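Local coordinates for Non-structural protein 5 (Modoc virus, PDB 2WA2), which probably methylates the cap of viral RNA at guanine N7 and ribose 2'-O, using S-adenosylmethionine bound in its methyltransferase domain, at residues S225-Y230 with A245-L250; E145-D150 with S178-Y183; L114-H119 with K136-V141; G78-K83 with F231-K236. The protein carries 4 engineered substitutions. All coordinates share one frame; numbering follows the deposited sequence.

Contact 1 is the buried one of the four, contacts 2 and 3 lie near the surface, and contact 4 is partly buried. Contacts 1 and 4 share strand 229-232: contact 1 sets its approach against a helix with a histidine-serine bond and apolar packing, and contact 4 ties its exit to a glycine loop mainly through a backbone hydrogen bond, with valine and isoleucine packed beside it. Contacts 2 and 3 adjoin in sequence, but contact 3 is polar and holds the adenosine of S-adenosylmethionine, whereas contact 2 stacks aromatic rings and a proline with no hydrogen bond across it. Contacts 2 and 4 touch where Leu181 packs on Phe231. Contacts 2 and 3 lie across the chain's centre from contact 1.

Contact 1. Residues S225-Y230 with A245-L250; sequences STHEMY and AVSRQL
His227 reaches Ser247 on helix 239-254 edge-on: NE2 lies 2.7 Å from Ser247 OG, in a hydrogen bond bent to 153° in which either atom could be the donor. The serine hydroxyl sits near the plane of the imidazole. Leu250 comes over one face, with its CD1 4.0 Å from His227 CD2, and Val246 approaches obliquely, its CG1 3.6 Å from His227 CE1. That methyl makes an off-centre CH-pi contact, 4.0 Å from the centroid of the His227 ring. The other branch of Val246 serves Met229: Val246 CG2 is 3.9 Å from Met229 CE, and the sulfur of Met229 also lies against it. Val246 thus divides its two methyls between a ring and a thioether.

The histidine gets there because its CG stands opposite the backbone N (chi1 -151°), which swings the ring out to the helix. Just before the strand the chain is shaped by an ST turn, in which Glu228 N donates to Thr226 OG1 at 3.0 Å. Outside the pair, Trp21 of helix 14-27 meets the His227 ring edge-to-face, and Ser247 OG has a weak second bond to Val243 O. Glu228 points away from helix 239-254 and forms salt bridges with Lys70 and Lys192, a grouping consistent with the K-D-K-E tetrad of flavivirus 2'-O-methyltransferases.

With one ring nitrogen bonded and methyls packed about the ring, the imidazole's rotation is fixed, and this single buried polar link joins the helix near the C-terminus to the chain entering strand 229-232.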
# COMPACT_ATOMS: atom_id res chain seq x y z
N SER A 225 -8.62 10.91 5.26
CA SER A 225 -7.41 11.74 5.41
C SER A 225 -6.18 11.19 4.68
O SER A 225 -5.09 11.76 4.78
CB SER A 225 -7.10 11.86 6.91
OG SER A 225 -7.17 10.56 7.47
N THR A 226 -6.34 10.06 3.96
CA THR A 226 -5.28 9.59 3.08
C THR A 226 -5.87 9.24 1.72
O THR A 226 -6.96 8.70 1.67
CB THR A 226 -4.54 8.34 3.66
OG1 THR A 226 -3.63 7.86 2.68
CG2 THR A 226 -5.54 7.21 4.05
N HIS A 227 -5.14 9.57 0.65
CA HIS A 227 -5.54 9.24 -0.71
C HIS A 227 -4.89 7.92 -1.12
O HIS A 227 -4.88 7.59 -2.31
CB HIS A 227 -5.09 10.36 -1.64
CG HIS A 227 -5.95 10.54 -2.85
ND1 HIS A 227 -6.12 9.56 -3.81
CD2 HIS A 227 -6.64 11.63 -3.29
CE1 HIS A 227 -6.89 10.03 -4.78
NE2 HIS A 227 -7.21 11.28 -4.50
N GLU A 228 -4.36 7.15 -0.15
CA GLU A 228 -3.66 5.86 -0.46
C GLU A 228 -4.51 4.95 -1.32
O GLU A 228 -5.71 4.79 -1.11
CB GLU A 228 -3.21 5.09 0.81
CG GLU A 228 -4.41 4.53 1.59
CD GLU A 228 -4.06 4.07 2.99
OE1 GLU A 228 -2.93 4.32 3.43
OE2 GLU A 228 -4.94 3.46 3.65
N MET A 229 -3.87 4.39 -2.33
CA MET A 229 -4.49 3.33 -3.13
C MET A 229 -3.49 2.17 -3.28
O MET A 229 -2.31 2.30 -2.90
CB MET A 229 -4.95 3.90 -4.48
CG MET A 229 -6.08 4.93 -4.30
SD MET A 229 -6.52 5.78 -5.83
CE MET A 229 -7.29 4.43 -6.78
N TYR A 230 -3.96 1.03 -3.77
CA TYR A 230 -3.13 -0.18 -3.76
C TYR A 230 -2.94 -0.72 -5.16
O TYR A 230 -3.91 -0.97 -5.86
CB TYR A 230 -3.66 -1.23 -2.81
CG TYR A 230 -3.37 -0.82 -1.38
CD1 TYR A 230 -2.19 -1.22 -0.75
CD2 TYR A 230 -4.25 0.01 -0.69
CE1 TYR A 230 -1.90 -0.83 0.56
CE2 TYR A 230 -3.96 0.43 0.64
CZ TYR A 230 -2.77 -0.00 1.23
OH TYR A 230 -2.45 0.42 2.51
N ALA A 245 -11.73 9.28 -9.57
CA ALA A 245 -12.97 8.94 -8.89
C ALA A 245 -12.82 9.02 -7.36
O ALA A 245 -13.69 9.50 -6.66
CB ALA A 245 -13.44 7.57 -9.32
N VAL A 246 -11.66 8.58 -6.86
CA VAL A 246 -11.34 8.69 -5.44
C VAL A 246 -11.19 10.17 -5.04
O VAL A 246 -11.74 10.58 -4.01
CB VAL A 246 -10.08 7.86 -5.05
CG1 VAL A 246 -9.69 8.09 -3.58
CG2 VAL A 246 -10.36 6.36 -5.28
N SER A 247 -10.47 10.96 -5.82
CA SER A 247 -10.39 12.42 -5.52
C SER A 247 -11.79 13.04 -5.41
O SER A 247 -12.08 13.76 -4.46
CB SER A 247 -9.53 13.19 -6.53
OG SER A 247 -8.20 12.68 -6.57
N ARG A 248 -12.66 12.76 -6.38
CA ARG A 248 -14.00 13.35 -6.36
C ARG A 248 -14.82 12.84 -5.17
O ARG A 248 -15.50 13.61 -4.51
CB ARG A 248 -14.70 13.13 -7.72
CG ARG A 248 -13.99 13.92 -8.83
CD ARG A 248 -14.94 14.46 -9.93
NE ARG A 248 -14.21 15.00 -11.08
CZ ARG A 248 -14.05 16.31 -11.35
NH1 ARG A 248 -14.56 17.25 -10.56
NH2 ARG A 248 -13.36 16.66 -12.43
N GLN A 249 -14.68 11.56 -4.83
CA GLN A 249 -15.34 11.02 -3.65
C GLN A 249 -14.88 11.68 -2.35
O GLN A 249 -15.71 12.04 -1.51
CB GLN A 249 -15.10 9.51 -3.57
CG GLN A 249 -15.68 8.86 -2.35
CD GLN A 249 -15.00 7.52 -2.07
OE1 GLN A 249 -13.76 7.44 -1.99
NE2 GLN A 249 -15.78 6.49 -1.95
N LEU A 250 -13.56 11.79 -2.17
CA LEU A 250 -13.00 12.38 -0.95
C LEU A 250 -13.33 13.86 -0.83
O LEU A 250 -13.54 14.34 0.26
CB LEU A 250 -11.48 12.16 -0.88
CG LEU A 250 -11.03 10.69 -0.81
CD1 LEU A 250 -9.53 10.66 -0.67
CD2 LEU A 250 -11.73 9.98 0.38

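Contact 2. Residues E145-D150 with S178-Y183; sequences EPFQAD and SRWLEY
Phe147 takes the first torsion that wedges CG between its backbone N and carbonyl carbon (chi1 56°), while Trp180 holds its CG on the far side from the carbonyl carbon. These two choices bring the rings together as a T-shaped pair: the edge of the indole points at the face of Phe147, with the phenyl centroid 5.0 Å from that of the six-membered indole ring and the planes at 76°. Trp180 CH2 does the touching, 3.6 Å from Phe147 CE2 and displaced toward the rim of the phenyl.

Pro146 sets its CA and CB over one face of the indole. Its CA sits 3.6 Å from the centroid of the six-membered ring of Trp180, only 9° off the normal, a well-centred CH-pi contact, and Pro146 CB continues along the indole to 3.8 Å from Trp180 CD2. One helical turn later Tyr183 meets the loop as well. Its ring lies beneath the peptide groups, with Pro146 O above its centre and CE2 3.5 Å from Phe147 C. No hydrogen bond crosses between the segments, so the match is one of shape.

Polar anchoring comes from Asn184, which bonds Phe147 O and Ala149 N. The loop leads into strand 151-154, and the C-terminal turns of helix 163-183 lie against it; beyond them Trp180 rests on Val87 and Leu89 of strand 86-89, placing the indole between loop, helix and central sheet.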
# COMPACT_ATOMS: atom_id res chain seq x y z
N GLU A 145 18.63 -6.32 -2.42
CA GLU A 145 18.64 -7.12 -3.62
C GLU A 145 17.33 -7.93 -3.70
O GLU A 145 16.99 -8.66 -2.75
CB GLU A 145 19.88 -8.03 -3.54
CG GLU A 145 19.95 -9.13 -4.59
CD GLU A 145 20.53 -8.65 -5.89
OE1 GLU A 145 20.81 -9.52 -6.75
OE2 GLU A 145 20.69 -7.43 -6.08
N PRO A 146 16.58 -7.80 -4.82
CA PRO A 146 15.39 -8.65 -4.94
C PRO A 146 15.83 -10.11 -4.94
O PRO A 146 16.97 -10.40 -5.38
CB PRO A 146 14.81 -8.27 -6.31
CG PRO A 146 15.41 -6.97 -6.62
CD PRO A 146 16.77 -6.98 -6.02
N PHE A 147 14.97 -10.99 -4.43
CA PHE A 147 15.20 -12.42 -4.53
C PHE A 147 13.90 -13.11 -4.86
O PHE A 147 12.87 -12.44 -5.03
CB PHE A 147 15.79 -12.97 -3.23
CG PHE A 147 14.95 -12.69 -2.02
CD1 PHE A 147 13.77 -13.39 -1.80
CD2 PHE A 147 15.34 -11.72 -1.11
CE1 PHE A 147 13.00 -13.14 -0.70
CE2 PHE A 147 14.56 -11.47 0.01
CZ PHE A 147 13.39 -12.17 0.21
N GLN A 148 13.96 -14.45 -4.93
CA GLN A 148 12.81 -15.29 -5.29
C GLN A 148 11.58 -15.11 -4.39
O GLN A 148 11.64 -15.30 -3.17
CB GLN A 148 13.22 -16.77 -5.36
CG GLN A 148 12.36 -17.66 -6.29
CD GLN A 148 10.95 -17.92 -5.76
OE1 GLN A 148 10.77 -18.31 -4.60
NE2 GLN A 148 9.94 -17.68 -6.62
N ALA A 149 10.47 -14.75 -5.01
CA ALA A 149 9.21 -14.60 -4.29
C ALA A 149 8.07 -14.77 -5.26
O ALA A 149 8.13 -14.26 -6.38
CB ALA A 149 9.09 -13.21 -3.60
N ASP A 150 7.02 -15.44 -4.78
CA ASP A 150 5.80 -15.65 -5.55
C ASP A 150 4.77 -14.55 -5.34
O ASP A 150 3.85 -14.39 -6.18
CB ASP A 150 5.22 -16.99 -5.17
CG ASP A 150 6.23 -18.10 -5.35
OD1 ASP A 150 6.50 -18.43 -6.51
OD2 ASP A 150 6.79 -18.58 -4.33
N SER A 178 9.30 -2.24 -8.87
CA SER A 178 9.52 -2.64 -10.28
C SER A 178 10.68 -3.64 -10.43
O SER A 178 10.59 -4.58 -11.23
CB SER A 178 9.70 -1.42 -11.20
OG SER A 178 8.46 -0.75 -11.29
N ARG A 179 11.74 -3.46 -9.64
CA ARG A 179 12.87 -4.40 -9.66
C ARG A 179 12.45 -5.79 -9.18
O ARG A 179 12.86 -6.82 -9.76
CB ARG A 179 14.03 -3.87 -8.81
CG ARG A 179 14.67 -2.64 -9.40
CD ARG A 179 15.62 -2.02 -8.40
NE ARG A 179 16.01 -0.68 -8.83
CZ ARG A 179 16.17 0.36 -8.02
NH1 ARG A 179 15.98 0.22 -6.70
NH2 ARG A 179 16.52 1.53 -8.53
N TRP A 180 11.64 -5.83 -8.14
CA TRP A 180 11.11 -7.10 -7.65
C TRP A 180 10.23 -7.80 -8.69
O TRP A 180 10.34 -9.01 -8.89
CB TRP A 180 10.35 -6.90 -6.35
CG TRP A 180 11.29 -6.65 -5.16
CD1 TRP A 180 11.88 -5.48 -4.78
CD2 TRP A 180 11.72 -7.65 -4.23
NE1 TRP A 180 12.67 -5.69 -3.65
CE2 TRP A 180 12.58 -7.00 -3.29
CE3 TRP A 180 11.47 -9.02 -4.10
CZ2 TRP A 180 13.17 -7.70 -2.22
CZ3 TRP A 180 12.07 -9.70 -3.04
CH2 TRP A 180 12.92 -9.04 -2.12
N LEU A 181 9.36 -7.04 -9.34
CA LEU A 181 8.45 -7.57 -10.36
C LEU A 181 9.19 -8.04 -11.61
O LEU A 181 8.80 -9.04 -12.23
CB LEU A 181 7.40 -6.50 -10.73
CG LEU A 181 6.49 -6.05 -9.58
CD1 LEU A 181 5.27 -5.22 -10.03
CD2 LEU A 181 6.03 -7.18 -8.66
N GLU A 182 10.23 -7.31 -11.99
CA GLU A 182 11.12 -7.68 -13.10
C GLU A 182 11.83 -8.99 -12.78
O GLU A 182 11.87 -9.88 -13.62
CB GLU A 182 12.15 -6.57 -13.35
CG GLU A 182 12.97 -6.65 -14.64
CD GLU A 182 13.63 -5.30 -14.97
OE1 GLU A 182 13.31 -4.29 -14.28
OE2 GLU A 182 14.48 -5.24 -15.90
N TYR A 183 12.34 -9.12 -11.54
CA TYR A 183 13.04 -10.33 -11.11
C TYR A 183 12.11 -11.55 -11.01
O TYR A 183 12.52 -12.67 -11.34
CB TYR A 183 13.76 -10.07 -9.77
CG TYR A 183 14.70 -11.18 -9.31
CD1 TYR A 183 16.07 -11.13 -9.60
CD2 TYR A 183 14.23 -12.27 -8.57
CE1 TYR A 183 16.94 -12.15 -9.18
CE2 TYR A 183 15.09 -13.30 -8.15
CZ TYR A 183 16.44 -13.22 -8.46
OH TYR A 183 17.30 -14.23 -8.05

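Contact 3. Residues L114-H119 with K136-V141; sequences LGTSGH and KSKVDV. With SAM (S-adenosylmethionine), chain C.
The adenosine end of the S-adenosylmethionine pocket is built here, where Leu114 and Lys138 bring two loops side by side. Lys138 N donates to Leu114 O at 2.9 Å, from well above the carbonyl plane, and the same lysine then curls back along the loop: bent at chi2 (-71°), its chain carries NZ to 2.8 Å from Gly115 O, again meeting the oxygen from above the carbonyl plane. One residue thus ties down two successive carbonyls, by its backbone and by its side chain. Gly115 runs past Ser137 here with a positive phi.

These loops follow strands 106-112 and 133-136 of a Rossmann-like sheet, at the ends where methyltransferases of this class receive the ribose and adenine of their cofactor. His119, at the end of the type II turn that starts at Thr116, takes the ribose: its ND1 and SAM O2' are hydrogen-bonded at 2.8 Å, with the hydroxyl near the plane of the imidazole. The adenine is read by the other loop. SAM N6 donates to Asp140 OD1 at 2.8 Å, a fairly straight bond of 161°, and Val141 N donates to SAM N1, also at 2.8 Å. Asp140 OD1 has a second partner in Thr142 OG1, which fixes the carboxylate from behind the first shell. Leu114 packs against the base, with CG 3.8 Å from SAM C6, and its CD2 extends to Asp140 CA at 3.9 Å. Val141 supplies methyls by N1 and C2 of the base, the nearest being its CG2 at 3.4 Å from SAM N1.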
# COMPACT_ATOMS: atom_id res chain seq x y z
N LEU A 114 12.55 -1.16 8.56
CA LEU A 114 13.61 -0.31 9.09
C LEU A 114 13.78 -0.53 10.60
O LEU A 114 14.87 -0.86 11.05
CB LEU A 114 13.30 1.14 8.84
CG LEU A 114 13.85 1.87 7.63
CD1 LEU A 114 13.55 3.33 7.89
CD2 LEU A 114 15.36 1.67 7.45
N GLY A 115 12.71 -0.31 11.36
CA GLY A 115 12.69 -0.64 12.79
C GLY A 115 13.68 0.20 13.57
O GLY A 115 14.03 -0.14 14.70
N THR A 116 14.15 1.28 12.97
CA THR A 116 15.09 2.18 13.63
C THR A 116 14.32 3.17 14.49
O THR A 116 13.11 3.08 14.57
CB THR A 116 16.00 2.90 12.64
OG1 THR A 116 15.21 3.55 11.65
CG2 THR A 116 16.97 1.92 11.95
N SER A 117 15.02 4.10 15.15
CA SER A 117 14.36 5.06 16.03
C SER A 117 13.13 5.72 15.43
O SER A 117 13.19 6.39 14.39
CB SER A 117 15.33 6.12 16.55
OG SER A 117 15.70 5.79 17.87
N GLY A 118 12.01 5.51 16.12
CA GLY A 118 10.72 6.11 15.75
C GLY A 118 10.06 5.42 14.57
O GLY A 118 9.21 6.01 13.89
N HIS A 119 10.49 4.18 14.30
CA HIS A 119 9.86 3.35 13.27
C HIS A 119 9.37 2.08 13.94
O HIS A 119 10.04 1.53 14.83
CB HIS A 119 10.86 2.96 12.18
CG HIS A 119 11.20 4.07 11.24
ND1 HIS A 119 10.63 4.17 9.98
CD2 HIS A 119 12.09 5.08 11.33
CE1 HIS A 119 11.13 5.23 9.36
NE2 HIS A 119 12.03 5.79 10.16
N LYS A 136 12.86 -9.55 9.74
CA LYS A 136 14.14 -8.88 9.80
C LYS A 136 14.00 -7.36 9.91
O LYS A 136 13.61 -6.69 8.96
CB LYS A 136 15.05 -9.30 8.65
CG LYS A 136 16.54 -9.06 8.99
CD LYS A 136 17.38 -10.36 8.88
CE LYS A 136 17.82 -10.68 7.42
NZ LYS A 136 18.64 -9.62 6.69
N SER A 137 14.32 -6.82 11.09
CA SER A 137 14.41 -5.37 11.27
C SER A 137 15.80 -4.88 10.87
O SER A 137 16.69 -5.68 10.51
CB SER A 137 14.07 -4.95 12.71
OG SER A 137 12.77 -5.42 13.03
N LYS A 138 15.97 -3.57 10.91
CA LYS A 138 17.22 -2.91 10.57
C LYS A 138 17.65 -3.22 9.14
O LYS A 138 18.81 -3.57 8.87
CB LYS A 138 18.32 -3.29 11.59
CG LYS A 138 17.83 -3.29 13.01
CD LYS A 138 17.55 -1.92 13.51
CE LYS A 138 17.22 -1.98 15.02
NZ LYS A 138 16.73 -0.65 15.45
N VAL A 139 16.70 -3.07 8.21
CA VAL A 139 16.93 -3.23 6.78
C VAL A 139 16.19 -2.11 6.05
O VAL A 139 14.99 -1.86 6.32
CB VAL A 139 16.40 -4.62 6.24
CG1 VAL A 139 16.48 -4.67 4.75
CG2 VAL A 139 17.22 -5.76 6.81
N ASP A 140 16.92 -1.43 5.17
CA ASP A 140 16.37 -0.43 4.27
C ASP A 140 16.01 -1.20 2.99
O ASP A 140 16.89 -1.60 2.21
CB ASP A 140 17.40 0.65 3.96
CG ASP A 140 16.87 1.73 3.01
OD1 ASP A 140 15.75 1.56 2.43
OD2 ASP A 140 17.59 2.73 2.85
N VAL A 141 14.71 -1.40 2.78
CA VAL A 141 14.27 -2.23 1.66
C VAL A 141 14.53 -1.58 0.33
O VAL A 141 14.63 -2.27 -0.67
CB VAL A 141 12.79 -2.70 1.76
CG1 VAL A 141 12.51 -3.45 3.08
CG2 VAL A 141 11.86 -1.53 1.54
N SAM C . 1.57 -3.40 6.63
CA SAM C . 1.94 -2.85 7.97
C SAM C . 1.18 -3.59 9.08
O SAM C . 0.22 -4.31 8.77
OXT SAM C . 1.47 -3.49 10.28
CB SAM C . 1.62 -1.35 8.04
CG SAM C . 2.53 -0.49 7.19
SD SAM C . 4.01 -0.14 8.15
CE SAM C . 3.42 1.35 9.03
C5' SAM C . 5.08 0.70 6.96
C4' SAM C . 6.51 0.51 7.47
O4' SAM C . 7.46 0.66 6.45
C3' SAM C . 6.87 1.54 8.54
O3' SAM C . 6.90 0.87 9.77
C2' SAM C . 8.25 2.04 8.17
O2' SAM C . 9.11 1.97 9.28
C1' SAM C . 8.67 1.04 7.08
N9 SAM C . 9.61 1.61 6.12
C8 SAM C . 9.55 2.86 5.54
N7 SAM C . 10.57 2.99 4.70
C5 SAM C . 11.29 1.84 4.75
C6 SAM C . 12.45 1.42 4.09
N6 SAM C . 13.10 2.21 3.25
N1 SAM C . 12.93 0.15 4.33
C2 SAM C . 12.30 -0.69 5.21
N3 SAM C . 11.15 -0.30 5.88
C4 SAM C . 10.68 0.96 5.63

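Contact 4. Residues G78-K83 with F231-K236; sequences GGVELK and FVSGIK
A Schellman motif ends helix 66-76 at Gly78, and the loop that follows lies against the turn leaving strand 229-232, with Gly79 opposite Gly234. The central bond runs from Gly234 N to Gly79 O, 2.7 Å long and 143° at the hydrogen, and the donor sits above the carbonyl plane by 49°. Val232 crowds the same oxygen, its CB 3.2 Å from Gly79 O. The carbonyl before it is approached as well: Gly234 CA makes a CA-H...O contact with Gly78 O at 3.2 Å. The absence of a side chain at Gly234 lets the backbones close in, Gly234 CA lying 4.2 Å from Gly79 CA.

In the Rossmann-like fold this loop connects helix 66-76 to strand 86-89, and strand 229-232 runs antiparallel beside strand 188-193, so the bond joins parts of the chain nearly 150 residues apart. Apolar side chains flank it: Ile235, its CG1 held beside its own backbone N (chi1 -63°), brings CD1 to 3.9 Å from Gly79 CA, and Val80 CG2 stands 4.2 Å from Ser233 OG. That hydroxyl's protein partner is Phe189 N in the adjacent strand. Ser233 OG also holds a water at 2.8 Å, and the water accepts from Glu81 N at the same distance, bridging the loop to the strand exit. On the inner side Val80 and Val232 both rest on Ile74 of helix 66-76 and on Cys190.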
# COMPACT_ATOMS: atom_id res chain seq x y z
N GLY A 78 -10.10 -10.59 -4.31
CA GLY A 78 -9.25 -11.13 -5.37
C GLY A 78 -8.22 -10.16 -5.92
O GLY A 78 -7.76 -10.31 -7.06
N GLY A 79 -7.84 -9.17 -5.11
CA GLY A 79 -6.80 -8.20 -5.46
C GLY A 79 -5.42 -8.80 -5.54
O GLY A 79 -4.58 -8.33 -6.30
N VAL A 80 -5.18 -9.85 -4.77
CA VAL A 80 -3.85 -10.46 -4.71
C VAL A 80 -3.92 -11.90 -4.25
O VAL A 80 -4.56 -12.21 -3.24
CB VAL A 80 -2.87 -9.65 -3.76
CG1 VAL A 80 -3.39 -9.62 -2.31
CG2 VAL A 80 -1.44 -10.21 -3.83
N GLU A 81 -3.25 -12.78 -5.00
CA GLU A 81 -3.13 -14.19 -4.62
C GLU A 81 -1.94 -14.35 -3.68
O GLU A 81 -0.79 -14.20 -4.09
CB GLU A 81 -2.99 -15.07 -5.87
CG GLU A 81 -2.79 -16.60 -5.56
CD GLU A 81 -4.03 -17.30 -4.94
OE1 GLU A 81 -5.18 -16.77 -5.01
OE2 GLU A 81 -3.84 -18.41 -4.38
N LEU A 82 -2.23 -14.63 -2.42
CA LEU A 82 -1.19 -14.79 -1.42
C LEU A 82 -0.70 -16.24 -1.53
O LEU A 82 -1.45 -17.17 -1.26
CB LEU A 82 -1.74 -14.42 -0.03
CG LEU A 82 -2.14 -12.94 0.17
CD1 LEU A 82 -2.83 -12.71 1.50
CD2 LEU A 82 -0.97 -11.96 -0.00
N LYS A 83 0.54 -16.44 -1.96
CA LYS A 83 1.02 -17.81 -2.23
C LYS A 83 2.53 -17.97 -2.20
O LYS A 83 3.29 -17.03 -2.48
CB LYS A 83 0.48 -18.32 -3.58
CG LYS A 83 1.09 -17.61 -4.77
CD LYS A 83 0.76 -18.31 -6.08
CE LYS A 83 0.92 -17.36 -7.24
NZ LYS A 83 2.35 -16.99 -7.52
N PHE A 231 -1.69 -0.84 -5.57
CA PHE A 231 -1.39 -1.36 -6.90
C PHE A 231 -1.34 -2.87 -6.74
O PHE A 231 -0.47 -3.40 -6.01
CB PHE A 231 -0.06 -0.78 -7.43
CG PHE A 231 0.36 -1.33 -8.78
CD1 PHE A 231 -0.41 -1.11 -9.92
CD2 PHE A 231 1.57 -2.03 -8.91
CE1 PHE A 231 -0.02 -1.60 -11.18
CE2 PHE A 231 1.99 -2.53 -10.18
CZ PHE A 231 1.18 -2.33 -11.30
N VAL A 232 -2.26 -3.56 -7.43
CA VAL A 232 -2.53 -4.97 -7.16
C VAL A 232 -2.50 -5.81 -8.47
O VAL A 232 -2.82 -5.31 -9.56
CB VAL A 232 -3.87 -5.18 -6.38
CG1 VAL A 232 -3.88 -4.51 -4.96
CG2 VAL A 232 -5.08 -4.68 -7.20
N SER A 233 -2.10 -7.07 -8.35
CA SER A 233 -1.99 -7.95 -9.50
C SER A 233 -3.34 -8.54 -9.93
O SER A 233 -3.49 -8.86 -11.10
CB SER A 233 -0.99 -9.09 -9.22
OG SER A 233 -1.27 -9.67 -7.97
N GLY A 234 -4.28 -8.67 -9.00
CA GLY A 234 -5.51 -9.46 -9.21
C GLY A 234 -6.63 -8.74 -9.94
O GLY A 234 -7.54 -9.37 -10.52
N ILE A 235 -6.58 -7.41 -9.92
CA ILE A 235 -7.62 -6.59 -10.54
C ILE A 235 -6.96 -5.75 -11.64
O ILE A 235 -5.94 -5.11 -11.40
CB ILE A 235 -8.34 -5.72 -9.47
CG1 ILE A 235 -9.06 -6.65 -8.48
CG2 ILE A 235 -9.33 -4.69 -10.13
CD1 ILE A 235 -9.56 -6.02 -7.19
N LYS A 236 -7.53 -5.78 -12.85
CA LYS A 236 -7.00 -5.01 -13.97
C LYS A 236 -7.98 -3.89 -14.31
O LYS A 236 -9.09 -4.16 -14.75
CB LYS A 236 -6.81 -5.91 -15.20
CG LYS A 236 -5.66 -6.87 -15.09
CD LYS A 236 -5.69 -7.85 -16.26
CE LYS A 236 -4.28 -8.04 -16.81
NZ LYS A 236 -3.82 -6.90 -17.65
O HOH W 1 -2.65 -12.04 -7.68